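Local coordinates for pilus assembly protein CpaE (Caulobacter crescentus, PDB 4N0P) that probably binds and hydrolyses ATP as a full-length protein of pilus assembly, the piece crystallised here being its response-regulator receiver-like domain, at residues I23-F28 with A50-R55; P72-V77 with K102-G107. All coordinates share one frame; numbering follows the deposited sequence.

Interaction 1: residues I23-F28 with A50-R55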
loop_
_atom_site.group_PDB
_atom_site.type_symbol
_atom_site.label_atom_id
_atom_site.label_comp_id
_atom_site.label_asym_id
_atom_site.label_seq_id
_atom_site.Cartn_x
_atom_site.Cartn_y
_atom_site.Cartn_z
ATOM N N ILE A 23 -7.663 0.773 11.774
ATOM C CA ILE A 23 -6.990 1.711 10.890
ATOM C C ILE A 23 -7.848 1.918 9.651
ATOM O O ILE A 23 -8.785 1.157 9.387
ATOM C CB ILE A 23 -5.568 1.178 10.503
ATOM C CG1 ILE A 23 -5.648 -0.203 9.769
ATOM C CG2 ILE A 23 -4.593 1.137 11.700
ATOM C CD1 ILE A 23 -4.367 -0.621 9.085
ATOM N N THR A 24 -7.518 2.957 8.894
ATOM C CA THR A 24 -8.141 3.228 7.597
ATOM C C THR A 24 -7.078 2.980 6.548
ATOM O O THR A 24 -5.935 3.448 6.703
ATOM C CB THR A 24 -8.717 4.645 7.523
ATOM O OG1 THR A 24 -7.716 5.564 8.004
ATOM C CG2 THR A 24 -9.980 4.796 8.349
ATOM N N ILE A 25 -7.423 2.202 5.513
ATOM C CA ILE A 25 -6.513 1.870 4.429
ATOM C C ILE A 25 -7.104 2.353 3.114
ATOM O O ILE A 25 -8.241 2.006 2.825
ATOM C CB ILE A 25 -6.236 0.330 4.322
ATOM C CG1 ILE A 25 -5.676 -0.286 5.621
ATOM C CG2 ILE A 25 -5.335 0.022 3.084
ATOM C CD1 ILE A 25 -5.681 -1.877 5.621
ATOM N N HIS A 26 -6.359 3.118 2.331
ATOM C CA HIS A 26 -6.790 3.518 0.985
ATOM C C HIS A 26 -5.855 2.859 0.007
ATOM O O HIS A 26 -4.643 3.098 0.080
ATOM C CB HIS A 26 -6.774 5.042 0.787
ATOM C CG HIS A 26 -7.814 5.802 1.563
ATOM N ND1 HIS A 26 -7.852 7.190 1.528
ATOM C CD2 HIS A 26 -8.797 5.347 2.378
ATOM C CE1 HIS A 26 -8.841 7.536 2.341
ATOM N NE2 HIS A 26 -9.455 6.460 2.859
ATOM N N ALA A 27 -6.388 2.002 -0.889
ATOM C CA ALA A 27 -5.528 1.344 -1.852
ATOM C C ALA A 27 -5.842 1.916 -3.239
ATOM O O ALA A 27 -6.979 1.874 -3.680
ATOM C CB ALA A 27 -5.752 -0.178 -1.807
ATOM N N PHE A 28 -4.865 2.504 -3.885
ATOM C CA PHE A 28 -5.016 3.055 -5.248
ATOM C C PHE A 28 -4.317 2.114 -6.157
ATOM O O PHE A 28 -3.088 2.166 -6.251
ATOM C CB PHE A 28 -4.422 4.481 -5.349
ATOM C CG PHE A 28 -5.216 5.523 -4.611
ATOM C CD1 PHE A 28 -5.029 5.729 -3.248
ATOM C CD2 PHE A 28 -6.111 6.348 -5.286
ATOM C CE1 PHE A 28 -5.778 6.683 -2.563
ATOM C CE2 PHE A 28 -6.847 7.307 -4.601
ATOM C CZ PHE A 28 -6.685 7.459 -3.240
ATOM N N ALA A 50 -10.164 -2.988 10.119
ATOM C CA ALA A 50 -9.584 -2.057 9.150
ATOM C C ALA A 50 -10.639 -1.636 8.150
ATOM O O ALA A 50 -11.321 -2.487 7.562
ATOM C CB ALA A 50 -8.401 -2.671 8.430
ATOM N N ALA A 51 -10.808 -0.341 7.963
ATOM C CA ALA A 51 -11.733 0.138 6.935
ATOM C C ALA A 51 -10.898 0.267 5.667
ATOM O O ALA A 51 -10.036 1.145 5.616
ATOM C CB ALA A 51 -12.339 1.478 7.359
ATOM N N THR A 52 -11.067 -0.645 4.691
ATOM C CA THR A 52 -10.237 -0.628 3.477
ATOM C C THR A 52 -11.046 -0.187 2.274
ATOM O O THR A 52 -12.067 -0.811 1.976
ATOM C CB THR A 52 -9.636 -2.043 3.202
ATOM O OG1 THR A 52 -8.966 -2.534 4.366
ATOM C CG2 THR A 52 -8.696 -2.070 1.977
ATOM N N ILE A 53 -10.582 0.841 1.574
ATOM C CA ILE A 53 -11.238 1.362 0.372
ATOM C C ILE A 53 -10.298 1.181 -0.792
ATOM O O ILE A 53 -9.172 1.687 -0.778
ATOM C CB ILE A 53 -11.631 2.863 0.529
ATOM C CG1 ILE A 53 -12.534 3.108 1.756
ATOM C CG2 ILE A 53 -12.341 3.358 -0.753
ATOM C CD1 ILE A 53 -12.460 4.570 2.197
ATOM N N VAL A 54 -10.775 0.453 -1.831
ATOM C CA VAL A 54 -9.970 0.238 -3.018
ATOM C C VAL A 54 -10.421 1.278 -4.103
ATOM O O VAL A 54 -11.628 1.478 -4.329
ATOM C CB VAL A 54 -10.045 -1.256 -3.438
ATOM C CG1 VAL A 54 -9.197 -1.533 -4.665
ATOM C CG2 VAL A 54 -9.577 -2.142 -2.291
ATOM N N ARG A 55 -9.462 2.050 -4.626
ATOM C CA ARG A 55 -9.738 3.078 -5.638
ATOM C C ARG A 55 -8.918 2.805 -6.904
ATOM O O ARG A 55 -7.934 2.063 -6.864
ATOM C CB ARG A 55 -9.502 4.498 -5.098
ATOM C CG ARG A 55 -10.555 4.903 -4.071
ATOM C CD ARG A 55 -10.288 6.270 -3.518
ATOM N NE ARG A 55 -11.406 6.690 -2.688
ATOM C CZ ARG A 55 -11.359 6.811 -1.373
ATOM N NH1 ARG A 55 -10.233 6.558 -0.716
ATOM N NH2 ARG A 55 -12.439 7.174 -0.699
#
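Ile23 to Phe28 pairs with Ala50 to Arg55 in parallel, one residue to one from Ile23-Ala50 to Phe28-Arg55. The strand axes come within 4.7 Å at an angle of 16°, and with helix 32-42 between them in the chain they form the first beta-alpha-beta unit of this receiver-like fold. Five backbone hydrogen bonds alternate in direction, the odd-numbered residues Ile23, Ile25 and Ala27 on one side bonding to Ala51, Ile53 and Arg55 on the other. The last, Arg55 N to Ala27 O, measures 2.7 Å. The opposing carbonyls are also met by CA-H groups, among them Ala50 CA at 3.3 Å from Ile23 O.

Side chains divide between the two faces of the sheet. Ile25, Ala27, Thr52 and Val54 point to one of them, where helix 32-42 takes up Ala27, Thr52 and Val54. Ile25 and Thr52 run side by side there, with CD1 of Ile25 at 3.6 Å from OG1 of Thr52.

The other face carries His26, Phe28, Ile53 and Arg55. With CG of Arg55 anti to its carbonyl carbon (chi1 -70°), the chain runs extended to NE beside both rings. CB of Arg55 makes an off-centre CH-pi contact with Phe28, 4.2 Å from the ring centroid. Tyr65 meets Phe28 edge-to-face. His26 ND1 hydrogen-bonds to Tyr66 OH, which should limit rotation of the imidazole. Guanidinium and imidazole planes stand 83° apart, and Arg55 NH1 lies 3.3 Å above the centre of the His26 ring.

Interaction 2: residues P72-V77 with K102-G107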
loop_
_atom_site.group_PDB
_atom_site.type_symbol
_atom_site.label_atom_id
_atom_site.label_comp_id
_atom_site.label_asym_id
_atom_site.label_seq_id
_atom_site.Cartn_x
_atom_site.Cartn_y
_atom_site.Cartn_z
ATOM N N PRO A 72 -5.053 8.666 5.083
ATOM C CA PRO A 72 -5.492 7.734 6.134
ATOM C C PRO A 72 -4.277 7.111 6.855
ATOM O O PRO A 72 -3.137 7.457 6.549
ATOM C CB PRO A 72 -6.261 6.669 5.325
ATOM C CG PRO A 72 -5.483 6.572 4.064
ATOM C CD PRO A 72 -5.137 8.023 3.751
ATOM N N SER A 73 -4.507 6.087 7.715
ATOM C CA SER A 73 -3.416 5.409 8.415
ATOM C C SER A 73 -2.418 4.776 7.444
ATOM O O SER A 73 -1.210 4.854 7.654
ATOM C CB SER A 73 -3.971 4.308 9.332
ATOM O OG SER A 73 -5.200 4.661 9.956
ATOM N N LEU A 74 -2.942 4.171 6.350
ATOM C CA LEU A 74 -2.129 3.444 5.404
ATOM C C LEU A 74 -2.594 3.711 3.978
ATOM O O LEU A 74 -3.795 3.631 3.702
ATOM C CB LEU A 74 -2.196 1.917 5.716
ATOM C CG LEU A 74 -1.463 0.984 4.728
ATOM C CD1 LEU A 74 0.015 1.205 4.786
ATOM C CD2 LEU A 74 -1.706 -0.476 5.058
ATOM N N VAL A 75 -1.660 4.078 3.116
ATOM C CA VAL A 75 -1.899 4.333 1.689
ATOM C C VAL A 75 -1.164 3.242 0.914
ATOM O O VAL A 75 0.057 3.100 1.053
ATOM C CB VAL A 75 -1.453 5.752 1.248
ATOM C CG1 VAL A 75 -1.610 5.916 -0.270
ATOM C CG2 VAL A 75 -2.258 6.832 1.976
ATOM N N MET A 76 -1.892 2.461 0.117
ATOM C CA MET A 76 -1.278 1.425 -0.725
ATOM C C MET A 76 -1.352 1.908 -2.162
ATOM O O MET A 76 -2.412 2.377 -2.594
ATOM C CB MET A 76 -2.005 0.075 -0.567
ATOM C CG MET A 76 -1.926 -0.491 0.825
ATOM S SD MET A 76 -2.704 -2.140 0.929
ATOM C CE MET A 76 -1.572 -3.104 0.049
ATOM N N VAL A 77 -0.219 1.916 -2.877
ATOM C CA VAL A 77 -0.214 2.476 -4.233
ATOM C C VAL A 77 0.458 1.540 -5.231
ATOM O O VAL A 77 1.331 0.745 -4.891
ATOM C CB VAL A 77 0.433 3.880 -4.294
ATOM C CG1 VAL A 77 -0.409 4.921 -3.551
ATOM C CG2 VAL A 77 1.876 3.849 -3.777
ATOM N N LYS A 102 1.451 5.707 6.755
ATOM C CA LYS A 102 2.423 4.742 6.208
ATOM C C LYS A 102 2.118 4.534 4.733
ATOM O O LYS A 102 0.948 4.580 4.336
ATOM C CB LYS A 102 2.341 3.403 6.961
ATOM C CG LYS A 102 2.780 3.548 8.429
ATOM C CD LYS A 102 2.735 2.233 9.163
ATOM C CE LYS A 102 2.888 2.418 10.666
ATOM N NZ LYS A 102 4.249 2.908 11.035
ATOM N N VAL A 103 3.150 4.288 3.932
ATOM C CA VAL A 103 2.955 4.059 2.503
ATOM C C VAL A 103 3.505 2.685 2.128
ATOM O O VAL A 103 4.638 2.335 2.477
ATOM C CB VAL A 103 3.574 5.203 1.632
ATOM C CG1 VAL A 103 3.543 4.851 0.136
ATOM C CG2 VAL A 103 2.854 6.539 1.887
ATOM N N VAL A 104 2.691 1.908 1.402
ATOM C CA VAL A 104 3.091 0.587 0.923
ATOM C C VAL A 104 2.977 0.637 -0.602
ATOM O O VAL A 104 1.961 1.088 -1.114
ATOM C CB VAL A 104 2.222 -0.543 1.549
ATOM C CG1 VAL A 104 2.464 -1.864 0.836
ATOM C CG2 VAL A 104 2.514 -0.690 3.044
ATOM N N VAL A 105 3.983 0.142 -1.303
ATOM C CA VAL A 105 3.971 0.123 -2.761
ATOM C C VAL A 105 3.779 -1.314 -3.224
ATOM O O VAL A 105 4.426 -2.211 -2.708
ATOM C CB VAL A 105 5.285 0.748 -3.337
ATOM C CG1 VAL A 105 5.385 0.554 -4.870
ATOM C CG2 VAL A 105 5.419 2.235 -2.942
ATOM N N VAL A 106 2.899 -1.519 -4.215
ATOM C CA VAL A 106 2.713 -2.823 -4.842
ATOM C C VAL A 106 3.287 -2.685 -6.251
ATOM O O VAL A 106 2.890 -1.781 -6.974
ATOM C CB VAL A 106 1.239 -3.293 -4.859
ATOM C CG1 VAL A 106 1.137 -4.669 -5.521
ATOM C CG2 VAL A 106 0.646 -3.324 -3.449
ATOM N N GLY A 107 4.234 -3.531 -6.613
ATOM C CA GLY A 107 4.845 -3.449 -7.939
ATOM C C GLY A 107 4.993 -4.799 -8.610
ATOM O O GLY A 107 4.753 -5.819 -7.980
#
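Between Ser73-Val77 and Lys102-Val106 the flat groups are peptide units, with no aromatic ring among them. One face of the sheet they form carries Leu74, Met76, Lys102 and Val104; Val75, Val77, Val103 and Val105 cover the other. At the edges of the peptides, five backbone hydrogen bonds join the parallel strands, whose axes lie 18° apart. Lys102 N to Ser73 O is the first and Val106 N to Val77 O the last, the latter at 2.8 Å.

Leu74 CG stands anti to the backbone N (chi1 176°), leaning the branch toward the partner strand. CD1 consequently touches Val104 CG2 at 3.6 Å while also lying 3.5 Å from Lys102 O. Met76 CE lies 4.1 Å from Val106 CG2. On the opposite face Val77 CG2, placed between the backbone N and the carbonyl carbon, meets Val105 CG2 at 4.0 Å, the two valine side chains lying at a slant to each other. These side-chain contacts are apolar, and some methyls also rest against backbone carbonyls. The lysine contributes its CB, packed at 3.9 Å against Leu74 CD1, while its chain leads away.

Helix 83-94 connects these strands as a beta-alpha-beta crossover. Helix 133-144 covers the Leu74-Val104 face, with Val140 on Leu74, Leu143 on Val104 and Tyr144 on Lys102, while Tyr66 touches Val75 on the other. Strand 24-28 lies beyond 74-77, and strand 125-128 beyond 102-107.

In the fold
Interactions 1 and 2 belong to one five-stranded parallel sheet and follow each other along the chain, each closing a beta-alpha-beta unit. Strands 24-28 and 74-77 are neighbours, so the two pairs are directly bonded: Met76 N and O probably hydrogen-bond to His26 O and Phe28 N, each at 2.8 Å. Their centres lie about 9 Å apart. Interaction 2 is near the chain's centre, with seven of ten touching residues buried, and its side chains are almost wholly aliphatic. Interaction 1 includes an outermost strand, 51-55, partly open to solvent, and accommodates an arginine and a histidine. Pro72, just before strand 74-77, packs its CG 3.5 Å from His26 CG.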